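Local coordinates for mucus binding protein (Lactobacillus reuteri, PDB 3I57) that probably binds mucus at the bacterial cell surface through repeats such as this type 2 repeat, which also has immunoglobulin-binding activity, at residues A[4-9]-A[20-25]; A[73-78]-A[127-132]; A[109-114]-A[151-156]; A[120-125]-A[136-141]; A[142-147]-A[164-169]. All blocks are in the same frame, centred on the assembly; numbering follows the deposited sequence.

Contact 1: residues A[4-9]-A[20-25]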
# COMPACT_ATOMS: atom_id res chain seq x y z
N VAL A 4 24.36 -28.27 15.23
CA VAL A 4 22.96 -27.95 15.08
C VAL A 4 22.91 -26.59 14.37
O VAL A 4 23.76 -25.73 14.62
CB VAL A 4 22.27 -27.82 16.46
CG1 VAL A 4 20.89 -27.22 16.29
CG2 VAL A 4 22.16 -29.16 17.11
N HIS A 5 21.92 -26.40 13.51
CA HIS A 5 21.79 -25.13 12.80
C HIS A 5 20.36 -24.67 12.93
O HIS A 5 19.46 -25.38 12.54
CB HIS A 5 22.12 -25.33 11.31
CG HIS A 5 23.39 -26.08 11.09
ND1 HIS A 5 24.63 -25.50 11.25
CD2 HIS A 5 23.61 -27.37 10.75
CE1 HIS A 5 25.57 -26.40 11.01
NE2 HIS A 5 24.98 -27.54 10.70
N VAL A 6 20.14 -23.47 13.45
CA VAL A 6 18.77 -22.99 13.58
C VAL A 6 18.57 -21.89 12.57
O VAL A 6 19.29 -20.90 12.59
CB VAL A 6 18.51 -22.45 14.99
CG1 VAL A 6 17.06 -21.98 15.09
CG2 VAL A 6 18.83 -23.51 16.03
N GLN A 7 17.59 -22.06 11.69
CA GLN A 7 17.49 -21.18 10.52
C GLN A 7 16.25 -20.33 10.65
O GLN A 7 15.15 -20.85 10.74
CB GLN A 7 17.46 -22.02 9.23
CG GLN A 7 18.77 -22.83 9.06
CD GLN A 7 18.65 -23.95 8.05
OE1 GLN A 7 19.52 -24.13 7.16
NE2 GLN A 7 17.59 -24.70 8.15
N TYR A 8 16.44 -19.02 10.64
CA TYR A 8 15.33 -18.06 10.72
C TYR A 8 14.89 -17.68 9.30
O TYR A 8 15.70 -17.19 8.50
CB TYR A 8 15.75 -16.85 11.55
CG TYR A 8 15.91 -17.20 13.00
CD1 TYR A 8 17.09 -17.78 13.44
CD2 TYR A 8 14.86 -17.06 13.90
CE1 TYR A 8 17.25 -18.17 14.74
CE2 TYR A 8 15.01 -17.44 15.24
CZ TYR A 8 16.22 -18.01 15.64
OH TYR A 8 16.41 -18.39 16.94
N ILE A 9 13.63 -17.93 8.97
CA ILE A 9 13.16 -17.88 7.58
C ILE A 9 11.99 -16.92 7.38
O ILE A 9 11.07 -16.93 8.18
CB ILE A 9 12.64 -19.27 7.14
CG1 ILE A 9 13.74 -20.34 7.27
CG2 ILE A 9 12.15 -19.22 5.68
CD1 ILE A 9 15.00 -19.91 6.67
N ASP A 20 21.91 -19.65 13.04
CA ASP A 20 22.70 -19.73 14.26
C ASP A 20 23.21 -21.16 14.33
O ASP A 20 22.39 -22.09 14.27
CB ASP A 20 21.83 -19.48 15.51
CG ASP A 20 21.30 -18.04 15.61
OD1 ASP A 20 21.70 -17.20 14.79
OD2 ASP A 20 20.51 -17.76 16.53
N ASP A 21 24.52 -21.30 14.49
CA ASP A 21 25.18 -22.60 14.65
C ASP A 21 25.47 -22.88 16.12
O ASP A 21 25.82 -21.95 16.88
CB ASP A 21 26.50 -22.63 13.88
CG ASP A 21 26.30 -22.76 12.40
OD1 ASP A 21 25.15 -22.88 11.95
OD2 ASP A 21 27.33 -22.77 11.69
N LEU A 22 25.31 -24.14 16.53
CA LEU A 22 25.66 -24.59 17.89
C LEU A 22 26.40 -25.91 17.75
O LEU A 22 26.10 -26.67 16.84
CB LEU A 22 24.40 -24.82 18.74
CG LEU A 22 23.20 -23.94 18.40
CD1 LEU A 22 21.89 -24.57 18.88
CD2 LEU A 22 23.39 -22.60 19.05
N ASP A 23 27.36 -26.18 18.62
CA ASP A 23 27.99 -27.49 18.70
C ASP A 23 27.80 -28.02 20.10
O ASP A 23 27.73 -27.24 21.05
CB ASP A 23 29.50 -27.39 18.40
CG ASP A 23 29.77 -26.83 17.00
OD1 ASP A 23 30.52 -27.45 16.23
OD2 ASP A 23 29.22 -25.75 16.69
N GLY A 24 27.72 -29.35 20.22
CA GLY A 24 27.60 -29.96 21.54
C GLY A 24 27.93 -31.44 21.51
O GLY A 24 28.30 -32.00 20.47
N TYR A 25 27.79 -32.05 22.68
CA TYR A 25 28.05 -33.45 22.87
C TYR A 25 26.80 -34.27 22.63
O TYR A 25 25.66 -33.83 22.89
CB TYR A 25 28.50 -33.69 24.31
CG TYR A 25 29.73 -32.93 24.67
CD1 TYR A 25 30.98 -33.31 24.14
CD2 TYR A 25 29.68 -31.85 25.56
CE1 TYR A 25 32.13 -32.63 24.47
CE2 TYR A 25 30.83 -31.16 25.91
CZ TYR A 25 32.05 -31.55 25.35
OH TYR A 25 33.20 -30.89 25.70
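His5 and Asp21 face each other across an antiparallel beta hairpin and join through a nearly straight hydrogen bond (178°), His5 ND1 to Asp21 OD1, 2.8 Å. The oxygen lies in the imidazole plane at the ring edge, yet the ring reaches it from above the carboxylate, the two planes standing 70° apart. Both side chains have CG beside the backbone N and anti to the carbonyl carbon (His5 chi1 -48°), which brings ND1 and OD1 together over a non-hydrogen-bonded pair. On the reverse face of this hairpin of the mucin binding domain, Val4 CG1, anti to its backbone N, packs on Leu22 CD1 at 3.8 Å; Val6 CG2 approaches the same methyl more loosely. Tyr8 slants CE1 to 3.7 Å from Asp20 OD2, and the phenol and that carboxylate both bond to Tyr32. Backbone bonds in the Val4–Leu22 and Val6–Asp20 pairs fix the register. Exchanging His5 for a leucine would probably cost Asp21 and Asp66 the imidazole that links them, leaving Asp21 OD1 with Gln19 but no ring N-H. Because NE2 is hydrogen-bonded to Asp66 while ND1 gives its proton to Asp21, the imidazole is likely to carry positive charge, stabilised by both carboxylates.

Contact 2: residues A[73-78]-A[127-132]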
# COMPACT_ATOMS: atom_id res chain seq x y z
N PHE A 73 8.70 -17.28 9.73
CA PHE A 73 7.85 -16.12 9.98
C PHE A 73 7.02 -15.74 8.77
O PHE A 73 7.39 -16.01 7.63
CB PHE A 73 8.72 -14.90 10.30
CG PHE A 73 9.60 -15.09 11.49
CD1 PHE A 73 9.20 -14.64 12.73
CD2 PHE A 73 10.82 -15.72 11.36
CE1 PHE A 73 10.03 -14.80 13.84
CE2 PHE A 73 11.66 -15.90 12.48
CZ PHE A 73 11.25 -15.44 13.71
N LYS A 74 5.91 -15.05 9.02
CA LYS A 74 5.22 -14.32 7.96
C LYS A 74 5.37 -12.82 8.24
O LYS A 74 5.99 -12.42 9.24
CB LYS A 74 3.74 -14.73 7.89
CG LYS A 74 3.53 -16.18 7.58
CD LYS A 74 2.01 -16.50 7.58
CE LYS A 74 1.70 -17.77 6.80
NZ LYS A 74 2.35 -17.72 5.46
N HIS A 75 4.81 -11.99 7.37
CA HIS A 75 4.91 -10.54 7.61
C HIS A 75 3.69 -10.10 8.44
O HIS A 75 2.56 -10.42 8.06
CB HIS A 75 4.88 -9.78 6.29
CG HIS A 75 6.05 -10.04 5.40
ND1 HIS A 75 6.35 -9.23 4.32
CD2 HIS A 75 7.00 -11.00 5.43
CE1 HIS A 75 7.44 -9.70 3.72
NE2 HIS A 75 7.84 -10.77 4.37
N HIS A 76 3.92 -9.43 9.56
CA HIS A 76 2.81 -8.87 10.31
C HIS A 76 2.13 -7.74 9.51
O HIS A 76 2.80 -6.90 8.89
CB HIS A 76 3.26 -8.35 11.69
CG HIS A 76 2.12 -7.85 12.50
ND1 HIS A 76 1.15 -8.69 13.02
CD2 HIS A 76 1.70 -6.59 12.76
CE1 HIS A 76 0.22 -7.97 13.62
NE2 HIS A 76 0.53 -6.69 13.49
N ARG A 77 0.80 -7.74 9.50
CA ARG A 77 0.03 -6.71 8.80
C ARG A 77 -0.95 -6.01 9.72
O ARG A 77 -1.41 -6.58 10.71
CB ARG A 77 -0.71 -7.33 7.61
CG ARG A 77 0.27 -7.76 6.49
CD ARG A 77 -0.40 -8.46 5.31
NE ARG A 77 0.60 -8.66 4.26
CZ ARG A 77 1.44 -9.69 4.23
NH1 ARG A 77 1.39 -10.61 5.18
NH2 ARG A 77 2.33 -9.79 3.25
N GLU A 78 -1.26 -4.77 9.38
CA GLU A 78 -2.25 -4.00 10.13
C GLU A 78 -3.04 -3.13 9.15
O GLU A 78 -2.49 -2.57 8.20
CB GLU A 78 -1.58 -3.14 11.19
CG GLU A 78 -0.48 -2.22 10.65
CD GLU A 78 0.16 -1.34 11.73
OE1 GLU A 78 1.02 -1.87 12.48
OE2 GLU A 78 -0.18 -0.13 11.81
N ASP A 127 2.21 -3.65 5.52
CA ASP A 127 3.10 -4.77 5.79
C ASP A 127 4.21 -4.21 6.67
O ASP A 127 4.99 -3.37 6.23
CB ASP A 127 3.65 -5.26 4.45
CG ASP A 127 4.65 -6.43 4.59
OD1 ASP A 127 5.37 -6.49 5.60
OD2 ASP A 127 4.74 -7.26 3.66
N ASP A 128 4.24 -4.64 7.92
CA ASP A 128 5.19 -4.14 8.88
C ASP A 128 6.64 -4.47 8.54
O ASP A 128 7.55 -3.78 9.03
CB ASP A 128 4.86 -4.67 10.27
CG ASP A 128 3.73 -3.92 10.95
OD1 ASP A 128 3.35 -2.79 10.54
OD2 ASP A 128 3.23 -4.50 11.94
N VAL A 129 6.88 -5.50 7.73
CA VAL A 129 8.28 -5.85 7.37
C VAL A 129 8.85 -4.90 6.33
O VAL A 129 9.99 -4.45 6.44
CB VAL A 129 8.40 -7.27 6.83
CG1 VAL A 129 9.80 -7.48 6.20
CG2 VAL A 129 8.15 -8.29 7.95
N THR A 130 8.04 -4.60 5.32
CA THR A 130 8.47 -3.78 4.20
C THR A 130 8.14 -2.28 4.36
O THR A 130 8.75 -1.44 3.69
CB THR A 130 7.88 -4.27 2.89
OG1 THR A 130 6.46 -4.13 2.94
CG2 THR A 130 8.24 -5.77 2.66
N GLY A 131 7.20 -1.94 5.23
CA GLY A 131 6.70 -0.55 5.29
C GLY A 131 5.76 -0.13 4.17
O GLY A 131 5.31 1.02 4.12
N ILE A 132 5.42 -1.07 3.31
CA ILE A 132 4.57 -0.81 2.15
C ILE A 132 3.10 -1.08 2.46
O ILE A 132 2.75 -2.12 3.06
CB ILE A 132 4.99 -1.67 0.94
CG1 ILE A 132 6.48 -1.44 0.63
CG2 ILE A 132 4.06 -1.44 -0.30
CD1 ILE A 132 7.06 -2.42 -0.45
O HOH W 1 2.08 -7.48 1.56
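Arg77 and Asp127 form an antiparallel non-hydrogen-bonded pair with CA atoms 4.7 Å apart, and Asp128 N donates back to His76 O at 2.8 Å as segment 127-132 leaves its strand for a loop. The Asp127 carboxylate carries most of the polar contact. Its OD2 offers the syn lone pair to His75 ND1, 2.6 Å away and almost in the ring plane, with ring and carboxylate turned 63° apart. Val129 lies over one face of the same imidazole in a CH-pi contact, CB lying 3.9 Å from the centroid of the His75 ring; Asp10 takes the ring's other nitrogen. Asp127 CG is anti to the backbone N (chi1 178°), which turns OD1 back onto the loop: Val129 N closes an Asx turn on OD1 at 2.8 Å, and Thr130 N adds a longer bond from above the carboxylate. The contact probably helps join the two beta-rich parts of the repeat, the strand running from the mucin binding domain to meet a loop of the Muc B2-like domain. With an alanine in place of Asp127, His75 ND1 would probably lose its acceptor, and Val129 N and Thr130 N the oxygen that gathers them, the loop then resting on its backbone bonds. Arg77 NH2 approaches Asp127 OD2 through charge alone at 3.5 Å, its stronger partner being Glu12. Farther along, Glu78 OE1 stands 3.2 Å from Asp128 OD1, two like charges with carboxylate planes nearly perpendicular.

Contact 3: residues A[109-114]-A[151-156]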
# COMPACT_ATOMS: atom_id res chain seq x y z
N LYS A 109 -11.17 32.88 -26.95
CA LYS A 109 -11.47 32.81 -25.54
C LYS A 109 -12.52 33.83 -25.09
O LYS A 109 -12.43 35.02 -25.42
CB LYS A 109 -10.20 33.04 -24.74
CG LYS A 109 -10.40 32.85 -23.25
CD LYS A 109 -9.10 33.05 -22.53
CE LYS A 109 -8.93 32.02 -21.43
NZ LYS A 109 -7.61 32.27 -20.80
N ALA A 110 -13.50 33.38 -24.32
CA ALA A 110 -14.57 34.25 -23.84
C ALA A 110 -14.41 34.66 -22.38
O ALA A 110 -14.80 35.76 -21.99
CB ALA A 110 -15.92 33.58 -24.07
N ALA A 111 -13.86 33.78 -21.56
CA ALA A 111 -13.68 34.02 -20.13
C ALA A 111 -12.60 33.09 -19.63
O ALA A 111 -12.22 32.16 -20.33
CB ALA A 111 -14.99 33.76 -19.37
N GLU A 112 -12.09 33.33 -18.43
CA GLU A 112 -11.05 32.45 -17.88
C GLU A 112 -11.65 31.14 -17.42
O GLU A 112 -12.80 31.11 -16.97
CB GLU A 112 -10.30 33.12 -16.72
CG GLU A 112 -9.63 34.47 -17.07
CD GLU A 112 -8.83 34.42 -18.37
OE1 GLU A 112 -7.97 33.54 -18.51
OE2 GLU A 112 -9.08 35.27 -19.27
N ASP A 113 -10.88 30.07 -17.56
CA ASP A 113 -11.27 28.74 -17.09
C ASP A 113 -11.75 28.80 -15.65
O ASP A 113 -11.25 29.60 -14.85
CB ASP A 113 -10.03 27.83 -17.10
CG ASP A 113 -9.57 27.42 -18.49
OD1 ASP A 113 -10.22 27.78 -19.50
OD2 ASP A 113 -8.53 26.70 -18.54
N GLN A 114 -12.69 27.92 -15.30
CA GLN A 114 -12.99 27.62 -13.91
C GLN A 114 -12.67 26.17 -13.68
O GLN A 114 -12.76 25.36 -14.60
CB GLN A 114 -14.47 27.85 -13.61
CG GLN A 114 -14.82 29.30 -13.48
CD GLN A 114 -16.26 29.51 -13.10
OE1 GLN A 114 -17.03 30.09 -13.87
NE2 GLN A 114 -16.65 29.02 -11.92
N PRO A 151 -20.02 32.30 -16.65
CA PRO A 151 -20.18 33.74 -16.49
C PRO A 151 -21.18 34.33 -17.46
O PRO A 151 -21.40 33.81 -18.55
CB PRO A 151 -18.78 34.30 -16.81
CG PRO A 151 -18.01 33.18 -17.48
CD PRO A 151 -18.62 31.91 -16.92
N THR A 152 -21.76 35.46 -17.06
CA THR A 152 -22.67 36.20 -17.92
C THR A 152 -21.87 37.19 -18.75
O THR A 152 -21.11 37.98 -18.21
CB THR A 152 -23.70 36.94 -17.08
OG1 THR A 152 -24.50 35.96 -16.41
CG2 THR A 152 -24.60 37.85 -17.96
N ILE A 153 -22.02 37.11 -20.06
CA ILE A 153 -21.32 37.99 -20.97
C ILE A 153 -22.38 38.72 -21.80
O ILE A 153 -23.14 38.09 -22.54
CB ILE A 153 -20.34 37.18 -21.87
CG1 ILE A 153 -19.43 36.32 -21.00
CG2 ILE A 153 -19.50 38.11 -22.76
CD1 ILE A 153 -18.34 35.58 -21.76
N ALA A 154 -22.47 40.04 -21.64
CA ALA A 154 -23.50 40.81 -22.33
C ALA A 154 -23.52 40.48 -23.81
O ALA A 154 -22.48 40.49 -24.48
CB ALA A 154 -23.30 42.32 -22.12
N GLY A 155 -24.70 40.19 -24.33
CA GLY A 155 -24.87 39.99 -25.75
C GLY A 155 -24.73 38.54 -26.16
O GLY A 155 -24.86 38.23 -27.34
N TYR A 156 -24.46 37.67 -25.19
CA TYR A 156 -24.22 36.26 -25.46
C TYR A 156 -24.91 35.35 -24.43
O TYR A 156 -25.23 35.77 -23.33
CB TYR A 156 -22.71 35.96 -25.45
CG TYR A 156 -21.96 36.61 -26.59
CD1 TYR A 156 -21.74 35.93 -27.77
CD2 TYR A 156 -21.48 37.92 -26.48
CE1 TYR A 156 -21.04 36.51 -28.82
CE2 TYR A 156 -20.77 38.51 -27.53
CZ TYR A 156 -20.57 37.80 -28.69
OH TYR A 156 -19.88 38.36 -29.75
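Ile153 opens a type II beta turn, Ile153 to Tyr156, and leans its CD1 methyl on Ala110, near the end of the Muc B2-like domain that lies away from the calcium site. Apolar contacts dominate the meeting. Ile153 CG1 is anti to the carbonyl carbon and the chain then runs straight on (chi2 -175°), carrying CD1 to 3.9 Å from Ala110 CB and 3.6 Å from Ala110 O. Alongside, the Pro151 ring presents CG to Ala111 CB at 3.6 Å, while Ile153 CD1 touches that methyl only distantly. Ala110 and Ile153 both also pack on Tyr104 and Tyr181, which join this patch to strands 93-104 and 176-183. Among the polar bonds nearby, Pro151 O accepts from the Tyr181 hydroxyl, and Tyr156 N closes the turn on Ile153 O at 3.0 Å. Across the corner made at Ala111, Lys109 NZ forms a 2.6 Å salt bridge with Glu112 OE1, reaching that oxygen on its syn side, 32° out of the carboxylate plane.

Contact 4: residues A[120-125]-A[136-141]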
# COMPACT_ATOMS: atom_id res chain seq x y z
N PHE A 120 -10.70 11.21 -3.84
CA PHE A 120 -11.09 9.85 -3.50
C PHE A 120 -10.17 9.31 -2.43
O PHE A 120 -9.05 9.79 -2.30
CB PHE A 120 -10.92 8.93 -4.71
CG PHE A 120 -11.85 9.27 -5.83
CD1 PHE A 120 -13.06 8.62 -5.94
CD2 PHE A 120 -11.53 10.27 -6.72
CE1 PHE A 120 -13.94 8.96 -6.96
CE2 PHE A 120 -12.38 10.61 -7.78
CZ PHE A 120 -13.59 9.96 -7.88
N THR A 121 -10.67 8.35 -1.65
CA THR A 121 -9.86 7.75 -0.60
C THR A 121 -9.91 6.24 -0.71
O THR A 121 -10.83 5.67 -1.28
CB THR A 121 -10.36 8.13 0.84
OG1 THR A 121 -11.64 7.52 1.09
CG2 THR A 121 -10.47 9.60 0.98
N ARG A 122 -8.89 5.60 -0.15
CA ARG A 122 -8.86 4.13 -0.11
C ARG A 122 -8.11 3.71 1.15
O ARG A 122 -7.11 4.35 1.53
CB ARG A 122 -8.23 3.56 -1.39
CG ARG A 122 -6.75 3.97 -1.64
CD ARG A 122 -6.27 3.52 -3.00
NE ARG A 122 -4.91 4.01 -3.27
CZ ARG A 122 -4.20 3.64 -4.33
NH1 ARG A 122 -4.69 2.77 -5.20
NH2 ARG A 122 -2.98 4.14 -4.51
N ASN A 123 -8.63 2.69 1.83
CA ASN A 123 -7.93 2.12 2.96
C ASN A 123 -6.93 1.12 2.46
O ASN A 123 -6.96 0.75 1.31
CB ASN A 123 -8.90 1.44 3.93
CG ASN A 123 -9.63 2.46 4.75
OD1 ASN A 123 -9.43 2.57 5.97
ND2 ASN A 123 -10.42 3.26 4.09
N GLY A 124 -6.04 0.70 3.33
CA GLY A 124 -5.04 -0.28 2.93
C GLY A 124 -4.60 -1.14 4.10
O GLY A 124 -5.12 -1.04 5.21
N VAL A 125 -3.67 -2.04 3.80
CA VAL A 125 -3.10 -2.93 4.79
C VAL A 125 -1.59 -2.77 4.71
O VAL A 125 -0.97 -3.02 3.65
CB VAL A 125 -3.41 -4.35 4.44
CG1 VAL A 125 -2.63 -5.29 5.36
CG2 VAL A 125 -4.94 -4.61 4.49
N GLY A 136 -6.36 -0.84 -0.87
CA GLY A 136 -7.57 -1.48 -1.34
C GLY A 136 -8.32 -0.65 -2.38
O GLY A 136 -7.78 0.29 -2.98
N LYS A 137 -9.57 -1.04 -2.61
CA LYS A 137 -10.38 -0.37 -3.63
C LYS A 137 -10.64 1.07 -3.22
O LYS A 137 -10.71 1.37 -2.02
CB LYS A 137 -11.72 -1.05 -3.71
CG LYS A 137 -11.67 -2.42 -4.30
CD LYS A 137 -13.10 -2.97 -4.39
CE LYS A 137 -13.12 -4.44 -4.70
NZ LYS A 137 -12.76 -5.23 -3.50
N TRP A 138 -10.83 1.95 -4.20
CA TRP A 138 -11.29 3.30 -3.86
C TRP A 138 -12.64 3.23 -3.14
O TRP A 138 -13.56 2.49 -3.57
CB TRP A 138 -11.39 4.16 -5.12
CG TRP A 138 -10.04 4.44 -5.76
CD1 TRP A 138 -9.56 3.93 -6.95
CD2 TRP A 138 -8.99 5.27 -5.23
NE1 TRP A 138 -8.30 4.40 -7.19
CE2 TRP A 138 -7.92 5.23 -6.15
CE3 TRP A 138 -8.84 6.03 -4.06
CZ2 TRP A 138 -6.72 5.93 -5.95
CZ3 TRP A 138 -7.65 6.72 -3.85
CH2 TRP A 138 -6.62 6.67 -4.80
N ASN A 139 -12.75 3.95 -2.04
CA ASN A 139 -13.94 3.85 -1.19
C ASN A 139 -15.18 4.45 -1.86
O ASN A 139 -16.30 4.01 -1.60
CB ASN A 139 -13.72 4.57 0.13
CG ASN A 139 -12.72 3.87 1.03
OD1 ASN A 139 -11.85 4.52 1.65
ND2 ASN A 139 -12.82 2.56 1.09
N GLU A 140 -14.98 5.47 -2.69
CA GLU A 140 -16.12 6.14 -3.34
C GLU A 140 -16.16 5.76 -4.82
O GLU A 140 -15.15 5.91 -5.51
CB GLU A 140 -16.01 7.66 -3.16
CG GLU A 140 -15.69 8.15 -1.74
CD GLU A 140 -14.19 8.09 -1.40
OE1 GLU A 140 -13.35 7.78 -2.29
OE2 GLU A 140 -13.86 8.39 -0.24
N ALA A 141 -17.29 5.28 -5.33
CA ALA A 141 -17.31 4.81 -6.72
C ALA A 141 -17.28 6.01 -7.65
O ALA A 141 -16.76 5.94 -8.77
CB ALA A 141 -18.54 3.93 -7.01
O HOH W 2 -7.60 1.62 -5.35
O HOH W 3 -10.75 1.09 0.64
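Arg122 places CG between its backbone N and carbonyl carbon (chi1 62°) and then runs extended, while Trp138 CG lies beside the backbone N; together these torsions lay the guanidinium flat over the indole, planes 4° apart and centres 4.3 Å apart. Arg122 CD sits over the six-membered ring of Trp138, 3.5 Å from its centroid, and Phe120 CB touches Trp138 CE3. The cation is steadied by Lys91 O and by a water that links Arg122 NH1 to Gly136 O. Glu140, bent at chi2 (82°), curls back so that its OE1 accepts from Thr121 N at 2.8 Å with the syn lone pair. Its OE2 is 2.7 Å from Thr121 OG1, which has a second possible acceptor in Asn139 OD1 at 3.1 Å. Asn139 N donates to Thr121 O (2.7 Å), and Gly136 N to Asn123 O (2.8 Å). A cation-pi stack thus joins with backbone and side-chain bonds to hold an irregular segment antiparallel to the interrupted strand 112-127 of the Muc B2-like domain.

Contact 5: residues A[142-147]-A[164-169]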
# COMPACT_ATOMS: atom_id res chain seq x y z
N SER A 142 -17.83 7.11 -7.17
CA SER A 142 -17.67 8.38 -7.89
C SER A 142 -17.82 9.59 -6.98
O SER A 142 -18.37 9.49 -5.88
CB SER A 142 -18.63 8.46 -9.07
OG SER A 142 -19.97 8.45 -8.63
N GLN A 143 -17.31 10.73 -7.43
CA GLN A 143 -17.48 11.97 -6.68
C GLN A 143 -17.93 13.08 -7.62
O GLN A 143 -17.46 13.17 -8.76
CB GLN A 143 -16.16 12.39 -6.01
CG GLN A 143 -15.67 11.47 -4.88
CD GLN A 143 -16.50 11.67 -3.59
OE1 GLN A 143 -17.57 11.07 -3.42
NE2 GLN A 143 -16.01 12.52 -2.70
N SER A 144 -18.82 13.95 -7.13
CA SER A 144 -19.33 15.05 -7.97
C SER A 144 -18.59 16.36 -7.69
O SER A 144 -18.22 16.67 -6.54
CB SER A 144 -20.85 15.19 -7.80
OG SER A 144 -21.15 15.38 -6.43
N TYR A 145 -18.33 17.12 -8.75
CA TYR A 145 -17.65 18.40 -8.65
C TYR A 145 -18.67 19.40 -8.21
O TYR A 145 -19.85 19.19 -8.45
CB TYR A 145 -17.07 18.80 -10.03
CG TYR A 145 -15.95 17.87 -10.44
CD1 TYR A 145 -14.66 18.08 -9.97
CD2 TYR A 145 -16.18 16.76 -11.24
CE1 TYR A 145 -13.62 17.23 -10.32
CE2 TYR A 145 -15.13 15.90 -11.61
CZ TYR A 145 -13.86 16.15 -11.13
OH TYR A 145 -12.80 15.32 -11.46
N LYS A 146 -18.22 20.45 -7.55
CA LYS A 146 -19.08 21.60 -7.24
C LYS A 146 -19.64 22.12 -8.57
O LYS A 146 -18.94 22.09 -9.59
CB LYS A 146 -18.25 22.69 -6.58
CG LYS A 146 -19.08 23.81 -5.98
CD LYS A 146 -18.21 25.00 -5.58
CE LYS A 146 -19.09 26.16 -5.12
NZ LYS A 146 -20.17 25.70 -4.20
N ALA A 147 -20.88 22.60 -8.58
CA ALA A 147 -21.43 23.24 -9.78
C ALA A 147 -20.67 24.49 -10.18
O ALA A 147 -20.37 25.35 -9.35
CB ALA A 147 -22.94 23.56 -9.60
N LYS A 164 -22.34 20.77 -14.14
CA LYS A 164 -22.30 19.78 -13.07
C LYS A 164 -21.83 18.47 -13.65
O LYS A 164 -22.47 17.89 -14.54
CB LYS A 164 -23.70 19.61 -12.46
CG LYS A 164 -24.26 20.90 -11.83
CD LYS A 164 -25.63 20.63 -11.20
CE LYS A 164 -26.27 21.90 -10.65
NZ LYS A 164 -27.45 22.35 -11.44
N ARG A 165 -20.69 18.00 -13.18
CA ARG A 165 -20.18 16.70 -13.66
C ARG A 165 -19.62 15.92 -12.48
O ARG A 165 -19.43 16.48 -11.40
CB ARG A 165 -19.05 16.90 -14.67
CG ARG A 165 -19.43 17.70 -15.93
CD ARG A 165 -20.33 16.88 -16.87
NE ARG A 165 -20.44 17.57 -18.16
CZ ARG A 165 -21.28 18.59 -18.38
NH1 ARG A 165 -22.11 18.98 -17.43
NH2 ARG A 165 -21.29 19.20 -19.56
N SER A 166 -19.31 14.65 -12.71
CA SER A 166 -18.75 13.77 -11.69
C SER A 166 -17.61 13.01 -12.31
O SER A 166 -17.50 12.91 -13.54
CB SER A 166 -19.81 12.76 -11.25
OG SER A 166 -20.78 13.47 -10.48
N SER A 167 -16.74 12.46 -11.46
CA SER A 167 -15.72 11.53 -11.93
C SER A 167 -15.87 10.18 -11.23
O SER A 167 -16.23 10.11 -10.05
CB SER A 167 -14.30 12.04 -11.69
OG SER A 167 -13.92 13.09 -12.58
N ASN A 168 -15.56 9.11 -11.94
CA ASN A 168 -15.53 7.76 -11.38
C ASN A 168 -14.17 7.53 -10.74
O ASN A 168 -13.21 8.18 -11.12
CB ASN A 168 -15.78 6.74 -12.48
CG ASN A 168 -17.17 6.85 -13.05
OD1 ASN A 168 -18.10 7.21 -12.34
ND2 ASN A 168 -17.32 6.55 -14.36
N SER A 169 -14.08 6.61 -9.78
CA SER A 169 -12.84 6.43 -9.02
C SER A 169 -11.70 5.81 -9.85
O SER A 169 -10.54 5.91 -9.44
CB SER A 169 -13.09 5.58 -7.77
OG SER A 169 -13.45 4.25 -8.16
O HOH W 4 -20.89 11.16 -7.99
O HOH W 5 -21.90 18.04 -10.17
O HOH W 6 -19.11 20.67 -11.88
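The Tyr145 ring meets strand 162-168 along its edge: Arg165 O lies near its plane, 3.3 Å from Tyr145 CD2, and Ser167 OG sits in plane beside the hydroxyl. Leu96, Glu98, Val118 and Pro175 also touch this buried side chain. Tyr145 follows strand 142-144, an outer strand of a small three-stranded antiparallel sheet in the Muc B2-like domain whose middle strand is 162-168. With CG beside the backbone N (chi1 -68°), the ring runs along the neighbouring strand from Arg165 to Ser167, and Tyr145 OH and Ser167 OG share a 2.7 Å hydrogen bond in which either may donate. The backbone holds this register: Gln143 and Ser167 exchange two bonds, and Tyr145 N gives a third to Arg165 O at 2.9 Å. On the serine face the Ser144 and Ser166 CA atoms are 4.0 Å apart, and Ser144 CB lies 3.2 Å from Ser166 OG. A water bonds to Ser142 OG and, weakly, to Ser166 OG, and another donates to both Tyr145 O and Arg165 O. The Arg165 guanidinium pairs with Glu160 and turns one N-H back to its neighbour, NH1 to Lys164 O, with that oxygen in the guanidinium plane while the donor stands above the carbonyl plane. Beyond the regular pairing, the aliphatic part of Lys164 lies against a methyl, its CG 3.7 Å from Ala147 CB.

How the contacts relate
The contacts are spread along an elongated chain, with contact 1 and contact 3 about 79 Å apart between centres. Contact 1 lies nearest the calcium ion, about 7 Å from the Val4 side chain; Asp60, Asp62, Asn65 and Gln2 form that site. Contact 1 passes into contact 2 through neighbouring strands, Ile9 O lying 2.9 Å from Phe73 N, a probable hydrogen bond. Contact 2 then packs on contact 4, Arg77 CB against Val125 CG1 at 3.6 Å. Contact 4 leads directly into contact 5, where Ala141 O is 2.9 Å from Ser169 N. Contact 3, whose loop encloses contact 4, lies about 23 Å from contact 5 between centres.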